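Local atomic coordinates of proline dehydrogenase (Bradyrhizobium japonicum USDA 110, PDB entry 3HAZ), a protein that is a bifunctional flavoenzyme that probably oxidises proline to glutamate in two steps, through FAD-dependent proline dehydrogenase and NAD-dependent pyrroline-5-carboxylate dehydrogenase activities. Residues 820-823 against 829-832; 95-100 against 157-162. One frame throughout, in Å; residues are numbered along the deposited sequence.

Contact 1 of 2, residues 820-823 against 829-832; sequences ELKI and VATH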
ATOM      1  N   GLU A 820      43.507 -35.208 -20.804  1.00 31.56           N
ATOM      2  CA  GLU A 820      44.188 -33.982 -20.387  1.00 23.68           C
ATOM      3  C   GLU A 820      44.128 -33.723 -18.885  1.00 30.16           C
ATOM      4  O   GLU A 820      44.729 -32.765 -18.401  1.00 29.41           O
ATOM      5  CB  GLU A 820      43.631 -32.766 -21.133  1.00 24.38           C
ATOM      6  CG  GLU A 820      43.921 -32.763 -22.630  1.00 28.76           C
ATOM      7  CD  GLU A 820      45.406 -32.890 -22.959  1.00 33.62           C
ATOM      8  OE1 GLU A 820      46.248 -32.380 -22.189  1.00 33.87           O
ATOM      9  OE2 GLU A 820      45.731 -33.498 -24.002  1.00 32.36           O
ATOM     10  N   LEU A 821      43.405 -34.563 -18.148  1.00 23.47           N
ATOM     11  CA  LEU A 821      43.310 -34.396 -16.703  1.00 22.17           C
ATOM     12  C   LEU A 821      44.588 -34.851 -15.999  1.00 26.88           C
ATOM     13  O   LEU A 821      45.057 -35.970 -16.203  1.00 28.41           O
ATOM     14  CB  LEU A 821      42.112 -35.162 -16.142  1.00 19.76           C
ATOM     15  CG  LEU A 821      40.745 -34.830 -16.744  1.00 24.71           C
ATOM     16  CD1 LEU A 821      39.670 -35.684 -16.091  1.00 27.69           C
ATOM     17  CD2 LEU A 821      40.423 -33.355 -16.585  1.00 25.41           C
ATOM     18  N   LYS A 822      45.151 -33.981 -15.168  1.00 30.72           N
ATOM     19  CA  LYS A 822      46.300 -34.372 -14.362  1.00 32.81           C
ATOM     20  C   LYS A 822      45.841 -35.156 -13.138  1.00 30.82           C
ATOM     21  O   LYS A 822      45.017 -34.681 -12.360  1.00 24.85           O
ATOM     22  CB  LYS A 822      47.122 -33.159 -13.928  1.00 33.93           C
ATOM     23  CG  LYS A 822      48.427 -33.540 -13.234  1.00 41.22           C
ATOM     24  CD  LYS A 822      49.315 -32.327 -13.018  1.00 47.63           C
ATOM     25  CE  LYS A 822      50.785 -32.716 -12.991  1.00 50.31           C
ATOM     26  NZ  LYS A 822      51.056 -33.781 -11.990  1.00 48.62           N
ATOM     27  N   ILE A 823      46.372 -36.365 -12.997  1.00 27.84           N
ATOM     28  CA  ILE A 823      46.076 -37.245 -11.879  1.00 25.93           C
ATOM     29  C   ILE A 823      47.300 -37.237 -10.988  1.00 30.42           C
ATOM     30  O   ILE A 823      48.414 -37.394 -11.477  1.00 32.62           O
ATOM     31  CB  ILE A 823      45.869 -38.698 -12.358  1.00 28.23           C
ATOM     32  CG1 ILE A 823      44.765 -38.764 -13.413  1.00 39.25           C
ATOM     33  CG2 ILE A 823      45.556 -39.623 -11.186  1.00 29.57           C
ATOM     34  CD1 ILE A 823      44.760 -40.062 -14.192  1.00 41.42           C
ATOM     35  N   VAL A 829      48.588 -27.838  -7.160  1.00 31.87           N
ATOM     36  CA  VAL A 829      47.522 -27.009  -7.716  1.00 30.33           C
ATOM     37  C   VAL A 829      47.133 -27.434  -9.137  1.00 28.72           C
ATOM     38  O   VAL A 829      46.041 -27.124  -9.612  1.00 30.82           O
ATOM     39  CB  VAL A 829      47.940 -25.522  -7.732  1.00 34.18           C
ATOM     40  CG1 VAL A 829      49.181 -25.333  -8.607  1.00 28.47           C
ATOM     41  CG2 VAL A 829      46.795 -24.642  -8.210  1.00 33.39           C
ATOM     42  N   ALA A 830      48.026 -28.147  -9.811  1.00 26.76           N
ATOM     43  CA  ALA A 830      47.796 -28.546 -11.197  1.00 28.71           C
ATOM     44  C   ALA A 830      46.974 -29.832 -11.304  1.00 31.56           C
ATOM     45  O   ALA A 830      46.560 -30.215 -12.392  1.00 32.24           O
ATOM     46  CB  ALA A 830      49.122 -28.707 -11.922  1.00 21.60           C
ATOM     47  N   THR A 831      46.741 -30.493 -10.175  1.00 28.01           N
ATOM     48  CA  THR A 831      46.040 -31.776 -10.170  1.00 23.01           C
ATOM     49  C   THR A 831      44.548 -31.615 -10.416  1.00 24.04           C
ATOM     50  O   THR A 831      43.908 -30.731  -9.850  1.00 24.51           O
ATOM     51  CB  THR A 831      46.250 -32.523  -8.838  1.00 30.59           C
ATOM     52  OG1 THR A 831      47.643 -32.814  -8.679  1.00 34.21           O
ATOM     53  CG2 THR A 831      45.463 -33.828  -8.823  1.00 28.05           C
ATOM     54  N   HIS A 832      44.009 -32.470 -11.275  1.00 25.92           N
ATOM     55  CA  HIS A 832      42.590 -32.459 -11.597  1.00 25.51           C
ATOM     56  C   HIS A 832      41.898 -33.612 -10.891  1.00 28.39           C
ATOM     57  O   HIS A 832      40.748 -33.497 -10.465  1.00 25.14           O
ATOM     58  CB  HIS A 832      42.377 -32.599 -13.111  1.00 23.25           C
ATOM     59  CG  HIS A 832      42.808 -31.401 -13.900  1.00 25.30           C
ATOM     60  ND1 HIS A 832      43.795 -31.457 -14.863  1.00 24.54           N
ATOM     61  CD2 HIS A 832      42.382 -30.115 -13.873  1.00 22.84           C
ATOM     62  CE1 HIS A 832      43.961 -30.258 -15.390  1.00 28.64           C
ATOM     63  NE2 HIS A 832      43.116 -29.424 -14.806  1.00 29.23           N
TER
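The backbone of Lys822 meets His832 twice, through both its N-H and its carbonyl. Lys822 N donates to the ring nitrogen His832 ND1 at 2.9 Å, a nearly straight bond (169° at the hydrogen) lying only 4° out of the imidazole plane. The return bond, His832 N to Lys822 O, is 2.7 Å long, with its donor tilted somewhat from the carbonyl plane. With CG anti to its own carbonyl carbon (chi1 -69°), His832 turns the ring back alongside the 821-822 backbone, where Leu821 CA comes within 3.5 Å of His832 ND1. The Leu821 side chain runs across the histidine at about a right angle, CB to CB 4.0 Å. Ala830 O sits over one face of the His832 ring, 3.9 Å above its plane and displaced toward the rim; this oxygen also rests against Lys822 CB at 3.4 Å, while farther along the lysine CD packs on the methyl of Ala830.

The second shell fixes this loop between helices 804-819 and 839-855. Thr831 OG1 is hydrogen-bonded to Asp825 O within the same loop, and Lys822 also shares a backbone bond with Val833. His832 NE2 is taken by Glu248 OE2 and Glu820 OE1 by Arg254, so a loop in the aldehyde dehydrogenase region reaches residues of the proline dehydrogenase region. An alanine in place of His832 would probably leave the Lys822 N-H without its acceptor and Glu248 without this partner, and open a gap beside Leu821. Because ND1 accepts a hydrogen bond from the Lys822 amide, it should carry no hydrogen of its own, and NE2 is then likely to carry the hydrogen that faces the Glu248 carboxylate; the acid may polarise the ring and make ND1 a stronger acceptor.

Contact 2 of 2, residues 95-100 against 157-162; sequences QFIEDK and ATRQAM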
ATOM      1  N   GLN A  95      12.979 -27.251 -52.808  1.00 33.70           N
ATOM      2  CA  GLN A  95      11.909 -28.232 -52.676  1.00 37.47           C
ATOM      3  C   GLN A  95      11.712 -28.605 -51.218  1.00 39.35           C
ATOM      4  O   GLN A  95      10.580 -28.742 -50.744  1.00 41.18           O
ATOM      5  CB  GLN A  95      12.213 -29.487 -53.502  1.00 35.61           C
ATOM      6  N   PHE A  96      12.821 -28.784 -50.508  1.00 31.53           N
ATOM      7  CA  PHE A  96      12.748 -29.104 -49.094  1.00 23.02           C
ATOM      8  C   PHE A  96      12.017 -27.983 -48.358  1.00 21.32           C
ATOM      9  O   PHE A  96      11.074 -28.225 -47.605  1.00 27.07           O
ATOM     10  CB  PHE A  96      14.141 -29.284 -48.504  1.00 29.24           C
ATOM     11  CG  PHE A  96      14.131 -29.528 -47.027  1.00 28.79           C
ATOM     12  CD1 PHE A  96      13.963 -30.810 -46.527  1.00 28.97           C
ATOM     13  CD2 PHE A  96      14.260 -28.475 -46.138  1.00 24.83           C
ATOM     14  CE1 PHE A  96      13.946 -31.040 -45.161  1.00 29.30           C
ATOM     15  CE2 PHE A  96      14.244 -28.697 -44.769  1.00 28.58           C
ATOM     16  CZ  PHE A  96      14.085 -29.980 -44.280  1.00 26.91           C
ATOM     17  N   ILE A  97      12.458 -26.753 -48.601  1.00 25.41           N
ATOM     18  CA  ILE A  97      11.896 -25.582 -47.942  1.00 25.33           C
ATOM     19  C   ILE A  97      10.386 -25.445 -48.140  1.00 25.79           C
ATOM     20  O   ILE A  97       9.652 -25.218 -47.181  1.00 29.13           O
ATOM     21  CB  ILE A  97      12.623 -24.304 -48.382  1.00 27.21           C
ATOM     22  CG1 ILE A  97      14.056 -24.310 -47.831  1.00 20.54           C
ATOM     23  CG2 ILE A  97      11.875 -23.077 -47.901  1.00 28.75           C
ATOM     24  CD1 ILE A  97      14.929 -23.192 -48.382  1.00 19.55           C
ATOM     25  N   GLU A  98       9.926 -25.604 -49.378  1.00 22.61           N
ATOM     26  CA  GLU A  98       8.505 -25.480 -49.688  1.00 28.36           C
ATOM     27  C   GLU A  98       7.680 -26.704 -49.285  1.00 30.18           C
ATOM     28  O   GLU A  98       6.563 -26.566 -48.794  1.00 31.30           O
ATOM     29  CB  GLU A  98       8.296 -25.204 -51.185  1.00 37.01           C
ATOM     30  CG  GLU A  98       8.787 -23.838 -51.658  1.00 42.37           C
ATOM     31  CD  GLU A  98       8.273 -22.699 -50.788  1.00 50.65           C
ATOM     32  OE1 GLU A  98       9.061 -21.775 -50.484  1.00 50.61           O
ATOM     33  OE2 GLU A  98       7.087 -22.734 -50.394  1.00 52.28           O
ATOM     34  N   ASP A  99       8.226 -27.898 -49.497  1.00 30.76           N
ATOM     35  CA  ASP A  99       7.439 -29.124 -49.364  1.00 32.84           C
ATOM     36  C   ASP A  99       7.503 -29.772 -47.989  1.00 28.68           C
ATOM     37  O   ASP A  99       6.513 -30.326 -47.525  1.00 35.58           O
ATOM     38  CB  ASP A  99       7.853 -30.151 -50.422  1.00 37.73           C
ATOM     39  CG  ASP A  99       7.519 -29.702 -51.838  1.00 43.24           C
ATOM     40  OD1 ASP A  99       6.754 -28.724 -51.998  1.00 41.28           O
ATOM     41  OD2 ASP A  99       8.022 -30.334 -52.791  1.00 40.04           O
ATOM     42  N   LYS A 100       8.665 -29.709 -47.346  1.00 29.35           N
ATOM     43  CA  LYS A 100       8.906 -30.473 -46.121  1.00 24.92           C
ATOM     44  C   LYS A 100       8.979 -29.594 -44.878  1.00 28.20           C
ATOM     45  O   LYS A 100       8.310 -29.854 -43.876  1.00 27.66           O
ATOM     46  CB  LYS A 100      10.207 -31.277 -46.248  1.00 29.67           C
ATOM     47  CG  LYS A 100      10.231 -32.258 -47.411  1.00 37.16           C
ATOM     48  CD  LYS A 100       9.237 -33.387 -47.187  1.00 47.05           C
ATOM     49  CE  LYS A 100       9.234 -34.369 -48.353  1.00 53.02           C
ATOM     50  NZ  LYS A 100       8.192 -35.426 -48.185  1.00 59.31           N
ATOM     51  N   ALA A 157      11.660 -16.732 -43.079  1.00 18.08           N
ATOM     52  CA  ALA A 157      12.727 -16.487 -42.111  1.00 21.35           C
ATOM     53  C   ALA A 157      13.960 -17.363 -42.387  1.00 26.32           C
ATOM     54  O   ALA A 157      15.100 -16.916 -42.237  1.00 22.69           O
ATOM     55  CB  ALA A 157      12.220 -16.704 -40.687  1.00 16.80           C
ATOM     56  N   THR A 158      13.728 -18.615 -42.777  1.00 23.53           N
ATOM     57  CA  THR A 158      14.826 -19.529 -43.092  1.00 24.10           C
ATOM     58  C   THR A 158      15.607 -19.072 -44.322  1.00 26.28           C
ATOM     59  O   THR A 158      16.837 -19.167 -44.350  1.00 24.97           O
ATOM     60  CB  THR A 158      14.327 -20.973 -43.318  1.00 20.51           C
ATOM     61  OG1 THR A 158      13.707 -21.467 -42.120  1.00 19.59           O
ATOM     62  CG2 THR A 158      15.485 -21.877 -43.695  1.00 15.82           C
ATOM     63  N   ARG A 159      14.891 -18.580 -45.335  1.00 20.91           N
ATOM     64  CA  ARG A 159      15.533 -18.054 -46.540  1.00 25.01           C
ATOM     65  C   ARG A 159      16.406 -16.845 -46.222  1.00 22.26           C
ATOM     66  O   ARG A 159      17.490 -16.685 -46.782  1.00 22.02           O
ATOM     67  CB  ARG A 159      14.498 -17.686 -47.608  1.00 21.20           C
ATOM     68  CG  ARG A 159      13.793 -18.892 -48.203  1.00 28.22           C
ATOM     69  CD  ARG A 159      13.026 -18.533 -49.470  1.00 34.06           C
ATOM     70  NE  ARG A 159      12.180 -19.636 -49.914  1.00 36.35           N
ATOM     71  CZ  ARG A 159      12.609 -20.645 -50.662  1.00 38.28           C
ATOM     72  NH1 ARG A 159      13.879 -20.684 -51.052  1.00 34.16           N
ATOM     73  NH2 ARG A 159      11.770 -21.616 -51.011  1.00 38.89           N
ATOM     74  N   GLN A 160      15.927 -15.991 -45.321  1.00 23.08           N
ATOM     75  CA  GLN A 160      16.715 -14.849 -44.868  1.00 25.42           C
ATOM     76  C   GLN A 160      17.961 -15.305 -44.116  1.00 20.27           C
ATOM     77  O   GLN A 160      19.042 -14.752 -44.301  1.00 17.93           O
ATOM     78  CB  GLN A 160      15.866 -13.942 -43.978  1.00 26.09           C
ATOM     79  CG  GLN A 160      16.503 -12.613 -43.663  1.00 30.62           C
ATOM     80  CD  GLN A 160      15.558 -11.696 -42.900  1.00 41.88           C
ATOM     81  OE1 GLN A 160      14.337 -11.753 -43.075  1.00 41.39           O
ATOM     82  NE2 GLN A 160      16.119 -10.851 -42.047  1.00 37.12           N
ATOM     83  N   ALA A 161      17.809 -16.318 -43.264  1.00 18.59           N
ATOM     84  CA  ALA A 161      18.953 -16.873 -42.547  1.00 22.93           C
ATOM     85  C   ALA A 161      19.977 -17.380 -43.560  1.00 20.70           C
ATOM     86  O   ALA A 161      21.191 -17.278 -43.353  1.00 26.25           O
ATOM     87  CB  ALA A 161      18.508 -18.009 -41.592  1.00 14.32           C
ATOM     88  N   MET A 162      19.480 -17.921 -44.667  1.00 17.00           N
ATOM     89  CA  MET A 162      20.362 -18.446 -45.703  1.00 18.45           C
ATOM     90  C   MET A 162      21.205 -17.346 -46.352  1.00 29.73           C
ATOM     91  O   MET A 162      22.392 -17.553 -46.612  1.00 23.35           O
ATOM     92  CB  MET A 162      19.575 -19.236 -46.756  1.00 20.11           C
ATOM     93  CG  MET A 162      19.106 -20.599 -46.244  1.00 23.93           C
ATOM     94  SD  MET A 162      17.964 -21.456 -47.350  1.00 27.14           S
ATOM     95  CE  MET A 162      19.052 -21.885 -48.712  1.00 31.10           C
TER
HETATM   96  O   HOH W   1       9.527 -19.429 -49.028  1.00 43.52           O
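Glu98 OE1 is gripped by two donors, Arg159 NH2 and a water, each at 2.8 Å from it. The residues belong to an antiparallel pair of helices, 90-100 and 151-168, in the DNA-binding domain region; their local axes run at 164° to each other and come no nearer than 11.6 Å, so long side chains have to span the gap. The bond from Arg159 is the charged one, a salt bridge nearly straight at the hydrogen (167°), and it enters on the anti lone pair of Glu98 OE1, the one turned away from the second carboxylate oxygen. Carboxylate and guanidinium are almost coplanar. The water closes the arrangement by accepting from Arg159 NE at 2.8 Å, so that the arginine holds OE1 directly through one nitrogen and through solvent with another. A bend at chi2 (-50°) folds the glutamate chain and brings OE1 to the edge of the guanidinium, whereas Arg159 stays extended from CG to NE and covers most of the distance from its own helix.

Ile97 supplies the apolar half. Its CG2 methyl sits over one guanidinium face, displaced toward the rim and 3.4 Å from Arg159 NH2. This cover, together with the salt bridge from Arg159 NH1 to Asp94, one turn earlier on the helix of Glu98, should restrict rotation of the group; the two carboxylates, one on NH1 and one on NH2, probably balance its charge. On helix 71-85, Ala81 touches the Met162 side chain and Leu77 that of Thr158. The other branch of Ile97 extends toward Met162, and the two side chains end tip to tip, CD1 against SD at 3.6 Å.

Contacts 1 and 2 are separate features of one long chain: their centres lie 48 Å apart, their nearest atoms about 34 Å, and they do not touch. Contact 2 comes first in sequence and closes before contact 1 opens. The former joins two helices of the DNA-binding domain region, its centre about 35 Å from the centre of the chain; the latter, its centre about 19 Å from that point, closes a loop of the aldehyde dehydrogenase region and reaches the proline dehydrogenase region through Glu248 and Arg254. Both lie away from the FAD and NAD sites. They differ in chemistry too, since contact 1 rests on backbone and imidazole bonds and contact 2 on side chains bridging two helices.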